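PDB 5HGC: serpin, which binds the steroid cortisol and belongs to the serpin family, whose members commonly inhibit serine proteases, an activity it may or may not retain. Local coordinates for residues N98-I103 with R148-K153; T223-H228 with P347-S352; Q250-E255 with L356-D361. One frame throughout, in Å; residues are numbered along the deposited sequence.

Contact 1: residues N98-I103 with R148-K153; sequences NMMNAI and RKTHGK
Met100 lays its thioether against the side chains of Lys149 and Thr150, and it supplies the whole of the 98-103 side of this contact. Its SD lies 3.6 Å from CG of Lys149, while NZ at the end of the same lysine comes round to 3.5 Å from SD. The lysine is therefore wrapped about the sulfur rather than meeting it end on; its chain turns at CB-CG (chi2 31°) and again before NZ (chi4 74°). No hydrogen bond crosses the segments; NZ and SD are simply in close contact. The turn about the CG-SD bond of Met100 (chi3 -60°) sets CE 4.0 Å from CG2 of Thr150.

Thr150 presents this methyl group because its hydroxyl is occupied elsewhere: OG1 is hydrogen-bonded to the O of Ile146 and the N of Ile154, fixing the rotation about CA-CB. Thr150 is also where the chain leaves helical geometry. A Schellman motif with His151 as C-prime residue ends the helix, and a type I' turn from Thr150 to Lys153 follows, closed by a bond of 2.9 Å from Lys153 N to Thr150 O. The ammonium group of Lys149 has Glu126 as a long, weak ionic partner.

Met100 lies on strand 100-106, with backbone hydrogen bonds to Phe172 of the antiparallel strand 167-176, and strand 126-130 runs parallel on the other edge. By chain order these belong to serpin sheet A, and helix 135-149 is the F helix, whose C-terminal end meets the sheet here. Met99 instead packs on helices 39-52 and 74-89.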
loop_
_atom_site.group_PDB
_atom_site.type_symbol
_atom_site.label_atom_id
_atom_site.label_comp_id
_atom_site.label_asym_id
_atom_site.label_seq_id
_atom_site.Cartn_x
_atom_site.Cartn_y
_atom_site.Cartn_z
ATOM N N ASN A 98 10.190 2.844 -4.822
ATOM C CA ASN A 98 10.918 1.609 -5.002
ATOM C C ASN A 98 10.096 0.339 -4.765
ATOM O O ASN A 98 10.490 -0.551 -4.041
ATOM C CB ASN A 98 12.281 1.678 -4.298
ATOM C CG ASN A 98 13.155 2.831 -4.866
ATOM O OD1 ASN A 98 13.176 3.078 -6.088
ATOM N ND2 ASN A 98 13.841 3.564 -3.979
ATOM N N MET A 99 8.941 0.254 -5.406
ATOM C CA MET A 99 8.065 -0.891 -5.171
ATOM C C MET A 99 8.485 -1.980 -6.111
ATOM O O MET A 99 8.819 -1.708 -7.258
ATOM C CB MET A 99 6.603 -0.538 -5.370
ATOM C CG MET A 99 6.188 0.009 -6.719
ATOM S SD MET A 99 4.405 -0.264 -6.880
ATOM C CE MET A 99 4.209 0.670 -8.374
ATOM N N MET A 100 8.479 -3.211 -5.610
ATOM C CA MET A 100 9.029 -4.349 -6.350
ATOM C C MET A 100 8.137 -5.575 -6.317
ATOM O O MET A 100 7.515 -5.885 -5.288
ATOM C CB MET A 100 10.419 -4.673 -5.835
ATOM C CG MET A 100 11.418 -3.554 -6.128
ATOM S SD MET A 100 12.852 -3.270 -5.029
ATOM C CE MET A 100 12.165 -2.910 -3.394
ATOM N N ASN A 101 8.082 -6.225 -7.482
ATOM C CA ASN A 101 7.367 -7.474 -7.781
ATOM C C ASN A 101 8.384 -8.523 -8.149
ATOM O O ASN A 101 9.304 -8.224 -8.915
ATOM C CB ASN A 101 6.560 -7.281 -9.049
ATOM C CG ASN A 101 5.376 -6.404 -8.832
ATOM O OD1 ASN A 101 4.788 -6.402 -7.721
ATOM N ND2 ASN A 101 5.011 -5.625 -9.865
ATOM N N ALA A 102 8.260 -9.725 -7.598
ATOM C CA ALA A 102 9.103 -10.850 -7.993
ATOM C C ALA A 102 8.269 -12.113 -7.984
ATOM O O ALA A 102 7.285 -12.200 -7.234
ATOM C CB ALA A 102 10.346 -10.994 -7.128
ATOM N N ILE A 103 8.628 -13.034 -8.891
ATOM C CA ILE A 103 8.123 -14.393 -8.892
ATOM C C ILE A 103 9.206 -15.424 -8.688
ATOM O O ILE A 103 10.302 -15.282 -9.198
ATOM C CB ILE A 103 7.217 -14.750 -10.080
ATOM C CG1 ILE A 103 7.937 -14.620 -11.418
ATOM C CG2 ILE A 103 5.993 -13.883 -10.045
ATOM C CD1 ILE A 103 7.211 -15.220 -12.625
ATOM N N ARG A 148 18.385 -7.602 0.348
ATOM C CA ARG A 148 19.392 -6.910 -0.416
ATOM C C ARG A 148 18.718 -5.835 -1.270
ATOM O O ARG A 148 19.234 -4.719 -1.425
ATOM C CB ARG A 148 20.192 -7.907 -1.265
ATOM C CG ARG A 148 21.402 -7.274 -1.883
ATOM C CD ARG A 148 22.505 -8.259 -2.193
ATOM N NE ARG A 148 23.658 -7.499 -2.688
ATOM C CZ ARG A 148 24.831 -7.998 -3.094
ATOM N NH1 ARG A 148 25.110 -9.317 -3.092
ATOM N NH2 ARG A 148 25.751 -7.140 -3.516
ATOM N N LYS A 149 17.546 -6.191 -1.784
ATOM C CA LYS A 149 16.749 -5.378 -2.694
ATOM C C LYS A 149 16.267 -4.117 -1.932
ATOM O O LYS A 149 16.133 -3.053 -2.521
ATOM C CB LYS A 149 15.589 -6.265 -3.215
ATOM C CG LYS A 149 15.096 -6.118 -4.651
ATOM C CD LYS A 149 16.134 -5.698 -5.676
ATOM C CE LYS A 149 15.583 -5.768 -7.096
ATOM N NZ LYS A 149 14.608 -4.762 -7.642
ATOM N N THR A 150 16.083 -4.222 -0.614
ATOM C CA THR A 150 15.469 -3.143 0.162
ATOM C C THR A 150 16.497 -2.435 1.014
ATOM O O THR A 150 16.149 -1.754 1.972
ATOM C CB THR A 150 14.248 -3.590 1.040
ATOM O OG1 THR A 150 14.663 -4.482 2.068
ATOM C CG2 THR A 150 13.146 -4.250 0.209
ATOM N N HIS A 151 17.766 -2.579 0.640
ATOM C CA HIS A 151 18.905 -2.010 1.399
ATOM C C HIS A 151 18.773 -2.247 2.899
ATOM O O HIS A 151 19.095 -1.387 3.690
ATOM C CB HIS A 151 19.160 -0.536 1.032
ATOM C CG HIS A 151 19.557 -0.349 -0.402
ATOM N ND1 HIS A 151 19.443 0.851 -1.058
ATOM C CD2 HIS A 151 20.031 -1.228 -1.321
ATOM C CE1 HIS A 151 19.847 0.711 -2.311
ATOM N NE2 HIS A 151 20.211 -0.541 -2.496
ATOM N N GLY A 152 18.262 -3.420 3.263
ATOM C CA GLY A 152 18.229 -3.815 4.624
ATOM C C GLY A 152 16.904 -3.587 5.260
ATOM O O GLY A 152 16.622 -4.215 6.254
ATOM N N LYS A 153 16.046 -2.763 4.663
ATOM C CA LYS A 153 14.770 -2.328 5.304
ATOM C C LYS A 153 13.703 -3.375 5.510
ATOM O O LYS A 153 12.843 -3.195 6.356
ATOM C CB LYS A 153 14.171 -1.126 4.579
ATOM C CG LYS A 153 15.121 0.069 4.487
ATOM C CD LYS A 153 15.479 0.681 5.856
ATOM C CE LYS A 153 16.384 1.900 5.663
ATOM N NZ LYS A 153 16.652 2.623 6.933
#

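Contact 2: residues T223-H228 with P347-S352; sequences TVVRLH and PTIEFS. With HCY ((11alpha,14beta)-11,17,21-trihydroxypregn-4-ene-3,20-dione), chain B.
Thr223 and Ile349 meet tip to tip through methyl groups: CG2 of Thr223 stands 4.0 Å from CD1 of Ile349. Two residues along the strand, Val225 turns its CG2 to the same isoleucine, 4.3 Å from Ile349 CG2, and also to Phe351, whose CE1 is 4.3 Å away. The valine methyl lies near the plane of the phenyl ring and touches its edge. The ring is held by edge-to-face contacts with Phe273 and Phe355. No hydrogen bond crosses, so between these two segments the contact is apolar throughout.

Arg226, between Val225 and Leu227, leaves from the other face of the strand and reaches cortisol. Its chain starts extended, then kinks at CB-CG (chi2 -94°) and once more at the next bond, and the guanidinium arrives edge-on to the end of the steroid. NH1 donates to O4, the carbonyl on C20, at 2.8 Å with an N-H...O angle of 164°. NH2 donates to O5, the oxygen on C21, at 2.9 Å and 174°, so the two terminal amino groups grip neighbouring steroid oxygens, each by a nearly straight bond. CE1 of His228 lies 3.3 Å above one guanidinium face, off toward its rim. The orientation is secured further back by the salt bridge from NE to Asp213 and by the bond between NH1 and Thr234. A leucine in place of Arg226 would probably leave O4 and O5 of the steroid without these two donors and Asp213 without its cationic mate.

Chain order identifies strand 222-228 as part of serpin sheet B, and strand 348-350 as the short strand of sheet C that follows the reactive loop. On the face of strand 222-228 turned from 347-352, Arg226 helps line the cortisol pocket, a site consistent with that of corticosteroid-binding globulin.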
loop_
_atom_site.group_PDB
_atom_site.type_symbol
_atom_site.label_atom_id
_atom_site.label_comp_id
_atom_site.label_asym_id
_atom_site.label_seq_id
_atom_site.Cartn_x
_atom_site.Cartn_y
_atom_site.Cartn_z
ATOM N N THR A 223 -11.624 13.258 12.697
ATOM C CA THR A 223 -10.809 14.408 12.412
ATOM C C THR A 223 -9.862 13.977 11.320
ATOM O O THR A 223 -9.282 12.942 11.433
ATOM C CB THR A 223 -10.076 14.843 13.678
ATOM O OG1 THR A 223 -11.052 15.193 14.660
ATOM C CG2 THR A 223 -9.216 16.037 13.427
ATOM N N VAL A 224 -9.736 14.776 10.257
ATOM C CA VAL A 224 -8.823 14.526 9.141
ATOM C C VAL A 224 -7.745 15.595 9.130
ATOM O O VAL A 224 -8.076 16.774 9.075
ATOM C CB VAL A 224 -9.566 14.524 7.778
ATOM C CG1 VAL A 224 -8.607 14.159 6.614
ATOM C CG2 VAL A 224 -10.775 13.577 7.830
ATOM N N VAL A 225 -6.472 15.190 9.176
ATOM C CA VAL A 225 -5.379 16.107 8.985
ATOM C C VAL A 225 -4.539 15.594 7.825
ATOM O O VAL A 225 -4.199 14.392 7.763
ATOM C CB VAL A 225 -4.537 16.257 10.269
ATOM C CG1 VAL A 225 -3.325 17.123 10.032
ATOM C CG2 VAL A 225 -5.380 16.895 11.384
ATOM N N ARG A 226 -4.203 16.492 6.903
ATOM C CA ARG A 226 -3.405 16.117 5.759
ATOM C C ARG A 226 -2.057 16.855 5.726
ATOM O O ARG A 226 -2.015 18.078 5.777
ATOM C CB ARG A 226 -4.191 16.359 4.477
ATOM C CG ARG A 226 -3.414 15.980 3.237
ATOM C CD ARG A 226 -2.713 17.209 2.691
ATOM N NE ARG A 226 -3.642 17.924 1.822
ATOM C CZ ARG A 226 -4.077 17.459 0.660
ATOM N NH1 ARG A 226 -3.637 16.273 0.191
ATOM N NH2 ARG A 226 -4.954 18.156 -0.027
ATOM N N LEU A 227 -0.973 16.093 5.605
ATOM C CA LEU A 227 0.397 16.596 5.661
ATOM C C LEU A 227 1.055 16.227 4.367
ATOM O O LEU A 227 0.936 15.072 3.948
ATOM C CB LEU A 227 1.176 15.949 6.825
ATOM C CG LEU A 227 0.733 16.292 8.257
ATOM C CD1 LEU A 227 1.758 15.833 9.292
ATOM C CD2 LEU A 227 0.507 17.802 8.334
ATOM N N HIS A 228 1.717 17.179 3.712
ATOM C CA HIS A 228 2.436 16.844 2.490
ATOM C C HIS A 228 3.800 16.317 2.808
ATOM O O HIS A 228 4.485 16.769 3.752
ATOM C CB HIS A 228 2.587 18.037 1.555
ATOM C CG HIS A 228 1.296 18.489 0.968
ATOM N ND1 HIS A 228 0.409 17.617 0.361
ATOM C CD2 HIS A 228 0.738 19.711 0.889
ATOM C CE1 HIS A 228 -0.648 18.289 -0.057
ATOM N NE2 HIS A 228 -0.467 19.561 0.245
ATOM N N PRO A 347 -6.515 25.409 18.144
ATOM C CA PRO A 347 -6.886 23.981 18.416
ATOM C C PRO A 347 -5.651 23.107 18.616
ATOM O O PRO A 347 -4.542 23.493 18.188
ATOM C CB PRO A 347 -7.639 23.542 17.159
ATOM C CG PRO A 347 -7.382 24.618 16.171
ATOM C CD PRO A 347 -7.076 25.905 16.886
ATOM N N THR A 348 -5.835 21.991 19.317
ATOM C CA THR A 348 -4.810 20.974 19.462
ATOM C C THR A 348 -5.418 19.679 18.944
ATOM O O THR A 348 -6.520 19.333 19.363
ATOM C CB THR A 348 -4.443 20.804 20.944
ATOM O OG1 THR A 348 -3.930 22.032 21.425
ATOM C CG2 THR A 348 -3.377 19.748 21.168
ATOM N N ILE A 349 -4.732 18.993 18.028
ATOM C CA ILE A 349 -5.127 17.637 17.582
ATOM C C ILE A 349 -4.008 16.678 17.970
ATOM O O ILE A 349 -2.835 16.908 17.653
ATOM C CB ILE A 349 -5.337 17.518 16.053
ATOM C CG1 ILE A 349 -6.298 18.607 15.510
ATOM C CG2 ILE A 349 -5.790 16.106 15.638
ATOM C CD1 ILE A 349 -7.694 18.630 16.110
ATOM N N GLU A 350 -4.376 15.617 18.680
ATOM C CA GLU A 350 -3.390 14.678 19.179
ATOM C C GLU A 350 -3.719 13.243 18.754
ATOM O O GLU A 350 -4.732 12.696 19.142
ATOM C CB GLU A 350 -3.253 14.807 20.692
ATOM C CG GLU A 350 -2.351 13.730 21.258
ATOM C CD GLU A 350 -1.928 13.961 22.688
ATOM O OE1 GLU A 350 -2.731 14.546 23.466
ATOM O OE2 GLU A 350 -0.785 13.536 22.995
ATOM N N PHE A 351 -2.883 12.640 17.920
ATOM C CA PHE A 351 -3.178 11.280 17.464
ATOM C C PHE A 351 -2.677 10.339 18.541
ATOM O O PHE A 351 -1.524 9.910 18.545
ATOM C CB PHE A 351 -2.515 11.039 16.112
ATOM C CG PHE A 351 -3.273 11.647 14.972
ATOM C CD1 PHE A 351 -3.185 13.043 14.709
ATOM C CD2 PHE A 351 -4.106 10.849 14.177
ATOM C CE1 PHE A 351 -3.918 13.627 13.676
ATOM C CE2 PHE A 351 -4.822 11.431 13.138
ATOM C CZ PHE A 351 -4.753 12.820 12.885
ATOM N N SER A 352 -3.518 10.085 19.517
ATOM C CA SER A 352 -3.041 9.362 20.668
ATOM C C SER A 352 -3.996 8.222 20.953
ATOM O O SER A 352 -3.958 7.611 21.996
ATOM C CB SER A 352 -2.886 10.299 21.864
ATOM O OG SER A 352 -4.165 10.740 22.259
HETATM C C1 HCY B . -10.837 11.133 -6.316
HETATM C C2 HCY B . -11.881 10.216 -6.949
HETATM C C3 HCY B . -11.267 8.938 -7.472
HETATM C C4 HCY B . -9.899 8.533 -7.069
HETATM C C5 HCY B . -9.331 9.098 -5.997
HETATM C C6 HCY B . -8.182 8.387 -5.316
HETATM C C7 HCY B . -7.025 9.377 -5.053
HETATM C C8 HCY B . -7.427 10.753 -4.509
HETATM C C9 HCY B . -8.563 11.351 -5.367
HETATM C C10 HCY B . -9.804 10.434 -5.436
HETATM C C12 HCY B . -7.611 13.776 -4.922
HETATM C C11 HCY B . -8.850 12.871 -5.101
HETATM C C13 HCY B . -6.538 13.113 -4.007
HETATM C C14 HCY B . -6.254 11.707 -4.542
HETATM C C15 HCY B . -4.916 11.330 -3.952
HETATM C C16 HCY B . -4.130 12.631 -3.857
HETATM C C17 HCY B . -5.141 13.778 -4.112
HETATM C C18 HCY B . -6.941 13.082 -2.503
HETATM C C19 HCY B . -10.450 10.102 -4.073
HETATM C C20 HCY B . -4.910 14.980 -3.215
HETATM C C21 HCY B . -5.183 16.381 -3.723
HETATM O O1 HCY B . -11.939 8.211 -8.177
HETATM O O2 HCY B . -9.596 12.866 -3.880
HETATM O O3 HCY B . -4.924 14.316 -5.436
HETATM O O4 HCY B . -4.504 14.840 -2.072
HETATM O O5 HCY B . -5.753 17.037 -2.591
#

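Contact 3: residues Q250-E255 with L356-D361; sequences QTLDKE and LMLIFD. With HCY ((11alpha,14beta)-11,17,21-trihydroxypregn-4-ene-3,20-dione), chain B.
Leu252 and Leu356 provide the main apolar contact, their branches reaching tip to tip with CD2 of Leu252 3.8 Å from CD1 of Leu356. The same CD2 stands at a looser 4.5 Å from CD1 of Leu358. Leu252 extends its CG away from its own backbone N (chi1 179°), which carries the methyl toward the strand; Phe20, Ile257 and Trp260 touch it as well.

No polar bond crosses between the segments. On the 250-255 side, Asp253 caps helix 254-263, its OD1 also bonding Thr256 OG1. Lys254 NZ forms a salt bridge of 2.9 Å with OE2 of Glu255, meeting the oxygen on its syn side 22° out of the carboxylate plane, and a second one with Asp17 of helix 12-29.

Steroid contacts come from both segments. CB of Phe360 lies 3.5 Å from C15 of cortisol, and the phenyl ring of Phe360 meets that of Phe236 with the planes about 80° apart. At the other end of the steroid, the aliphatic chain of Lys254 runs by O1, at a doubtfully short approach.

This division implies that apolar leucines join the loop between the two helices to strand 355-361, while the ammonium group of the lysine is engaged by two carboxylates.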
loop_
_atom_site.group_PDB
_atom_site.type_symbol
_atom_site.label_atom_id
_atom_site.label_comp_id
_atom_site.label_asym_id
_atom_site.label_seq_id
_atom_site.Cartn_x
_atom_site.Cartn_y
_atom_site.Cartn_z
ATOM N N GLN A 250 -16.078 0.254 7.743
ATOM C CA GLN A 250 -17.134 -0.316 6.891
ATOM C C GLN A 250 -17.627 0.629 5.794
ATOM O O GLN A 250 -18.289 0.213 4.863
ATOM C CB GLN A 250 -18.334 -0.793 7.723
ATOM C CG GLN A 250 -18.149 -2.087 8.523
ATOM C CD GLN A 250 -19.037 -2.151 9.806
ATOM O OE1 GLN A 250 -19.995 -1.359 10.012
ATOM N NE2 GLN A 250 -18.692 -3.075 10.688
ATOM N N THR A 251 -17.314 1.902 5.903
ATOM C CA THR A 251 -17.820 2.916 4.979
ATOM C C THR A 251 -16.725 3.343 4.027
ATOM O O THR A 251 -17.013 3.769 2.916
ATOM C CB THR A 251 -18.147 4.182 5.798
ATOM O OG1 THR A 251 -18.852 3.786 6.965
ATOM C CG2 THR A 251 -18.896 5.314 4.995
ATOM N N LEU A 252 -15.474 3.302 4.495
ATOM C CA LEU A 252 -14.416 4.065 3.849
ATOM C C LEU A 252 -14.303 3.633 2.371
ATOM O O LEU A 252 -14.169 2.449 2.048
ATOM C CB LEU A 252 -13.099 3.932 4.628
ATOM C CG LEU A 252 -11.912 4.680 4.004
ATOM C CD1 LEU A 252 -12.034 6.201 4.091
ATOM C CD2 LEU A 252 -10.607 4.190 4.629
ATOM N N ASP A 253 -14.427 4.588 1.479
ATOM C CA ASP A 253 -14.365 4.278 0.068
ATOM C C ASP A 253 -13.821 5.546 -0.590
ATOM O O ASP A 253 -13.568 6.539 0.111
ATOM C CB ASP A 253 -15.749 3.871 -0.465
ATOM C CG ASP A 253 -16.783 5.043 -0.451
ATOM O OD1 ASP A 253 -16.530 6.073 0.222
ATOM O OD2 ASP A 253 -17.859 4.941 -1.107
ATOM N N LYS A 254 -13.670 5.553 -1.905
ATOM C CA LYS A 254 -13.022 6.662 -2.559
ATOM C C LYS A 254 -13.844 7.943 -2.600
ATOM O O LYS A 254 -13.308 9.031 -2.832
ATOM C CB LYS A 254 -12.594 6.272 -3.961
ATOM C CG LYS A 254 -13.721 5.966 -4.910
ATOM C CD LYS A 254 -13.287 6.385 -6.311
ATOM C CE LYS A 254 -13.877 5.461 -7.366
ATOM N NZ LYS A 254 -15.311 5.075 -7.159
ATOM N N GLU A 255 -15.148 7.806 -2.392
ATOM C CA GLU A 255 -16.049 8.932 -2.349
ATOM C C GLU A 255 -15.819 9.676 -1.021
ATOM O O GLU A 255 -15.709 10.913 -1.035
ATOM C CB GLU A 255 -17.499 8.467 -2.512
ATOM C CG GLU A 255 -17.936 8.054 -3.926
ATOM C CD GLU A 255 -17.386 6.707 -4.462
ATOM O OE1 GLU A 255 -17.147 5.681 -3.742
ATOM O OE2 GLU A 255 -17.199 6.688 -5.686
ATOM N N LEU A 356 -6.222 6.004 11.172
ATOM C CA LEU A 356 -5.773 5.598 9.873
ATOM C C LEU A 356 -4.698 6.530 9.364
ATOM O O LEU A 356 -4.724 7.758 9.649
ATOM C CB LEU A 356 -6.920 5.604 8.883
ATOM C CG LEU A 356 -8.186 4.856 9.288
ATOM C CD1 LEU A 356 -9.112 4.778 8.086
ATOM C CD2 LEU A 356 -7.859 3.466 9.791
ATOM N N MET A 357 -3.736 5.946 8.627
ATOM C CA MET A 357 -2.806 6.735 7.826
ATOM C C MET A 357 -2.890 6.302 6.329
ATOM O O MET A 357 -2.658 5.105 5.981
ATOM C CB MET A 357 -1.413 6.637 8.379
ATOM C CG MET A 357 -0.463 7.462 7.550
ATOM S SD MET A 357 1.084 7.532 8.454
ATOM C CE MET A 357 2.048 8.825 7.654
ATOM N N LEU A 358 -3.276 7.241 5.455
ATOM C CA LEU A 358 -3.465 6.904 4.043
ATOM C C LEU A 358 -2.491 7.749 3.227
ATOM O O LEU A 358 -2.498 8.992 3.319
ATOM C CB LEU A 358 -4.902 7.116 3.576
ATOM C CG LEU A 358 -5.998 6.719 4.572
ATOM C CD1 LEU A 358 -7.344 7.177 4.047
ATOM C CD2 LEU A 358 -6.003 5.221 4.838
ATOM N N ILE A 359 -1.618 7.086 2.466
ATOM C CA ILE A 359 -0.575 7.817 1.761
ATOM C C ILE A 359 -0.868 7.717 0.309
ATOM O O ILE A 359 -1.066 6.620 -0.187
ATOM C CB ILE A 359 0.800 7.287 2.100
ATOM C CG1 ILE A 359 1.001 7.378 3.634
ATOM C CG2 ILE A 359 1.845 8.042 1.315
ATOM C CD1 ILE A 359 2.213 6.652 4.221
ATOM N N PHE A 360 -0.928 8.864 -0.354
ATOM C CA PHE A 360 -1.228 8.935 -1.792
ATOM C C PHE A 360 -0.109 9.648 -2.581
ATOM O O PHE A 360 0.691 10.471 -2.006
ATOM C CB PHE A 360 -2.520 9.696 -2.082
ATOM C CG PHE A 360 -3.727 9.207 -1.318
ATOM C CD1 PHE A 360 -4.035 9.741 -0.038
ATOM C CD2 PHE A 360 -4.573 8.231 -1.870
ATOM C CE1 PHE A 360 -5.143 9.308 0.672
ATOM C CE2 PHE A 360 -5.682 7.806 -1.154
ATOM C CZ PHE A 360 -5.972 8.349 0.114
ATOM N N ASP A 361 -0.072 9.362 -3.892
ATOM C CA ASP A 361 0.684 10.222 -4.804
ATOM C C ASP A 361 -0.225 11.258 -5.513
ATOM O O ASP A 361 -1.175 10.848 -6.188
ATOM C CB ASP A 361 1.483 9.382 -5.807
ATOM C CG ASP A 361 2.255 10.240 -6.817
ATOM O OD1 ASP A 361 2.703 11.369 -6.445
ATOM O OD2 ASP A 361 2.391 9.780 -7.996
HETATM C C1 HCY B . -10.837 11.133 -6.316
HETATM C C2 HCY B . -11.881 10.216 -6.949
HETATM C C3 HCY B . -11.267 8.938 -7.472
HETATM C C4 HCY B . -9.899 8.533 -7.069
HETATM C C5 HCY B . -9.331 9.098 -5.997
HETATM C C6 HCY B . -8.182 8.387 -5.316
HETATM C C7 HCY B . -7.025 9.377 -5.053
HETATM C C8 HCY B . -7.427 10.753 -4.509
HETATM C C9 HCY B . -8.563 11.351 -5.367
HETATM C C10 HCY B . -9.804 10.434 -5.436
HETATM C C12 HCY B . -7.611 13.776 -4.922
HETATM C C11 HCY B . -8.850 12.871 -5.101
HETATM C C13 HCY B . -6.538 13.113 -4.007
HETATM C C14 HCY B . -6.254 11.707 -4.542
HETATM C C15 HCY B . -4.916 11.330 -3.952
HETATM C C16 HCY B . -4.130 12.631 -3.857
HETATM C C17 HCY B . -5.141 13.778 -4.112
HETATM C C18 HCY B . -6.941 13.082 -2.503
HETATM C C19 HCY B . -10.450 10.102 -4.073
HETATM C C20 HCY B . -4.910 14.980 -3.215
HETATM C C21 HCY B . -5.183 16.381 -3.723
HETATM O O1 HCY B . -11.939 8.211 -8.177
HETATM O O2 HCY B . -9.596 12.866 -3.880
HETATM O O3 HCY B . -4.924 14.316 -5.436
HETATM O O4 HCY B . -4.504 14.840 -2.072
HETATM O O5 HCY B . -5.753 17.037 -2.591
#

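How the contacts relate
Contact 3 is the buried one of the three, whereas contacts 1 and 2 are only partly buried. Contacts 2 and 3 share a neighbourhood: their centres are 15 Å apart, 347-352 runs on almost directly into 356-361, strand 233-240 pairs with both 222-228 and 355-361, and both contacts touch cortisol, contact 2 by charged hydrogen bonds at one end and contact 3 without a hydrogen bond, chiefly through Phe360. Contact 1 lies on the other side of the chain's centre from contact 3 and takes no part in the steroid site. All three lack hydrogen bonds across their segments; contact 1 uses a thioether and a lysine, contacts 2 and 3 chiefly branched aliphatic methyl groups.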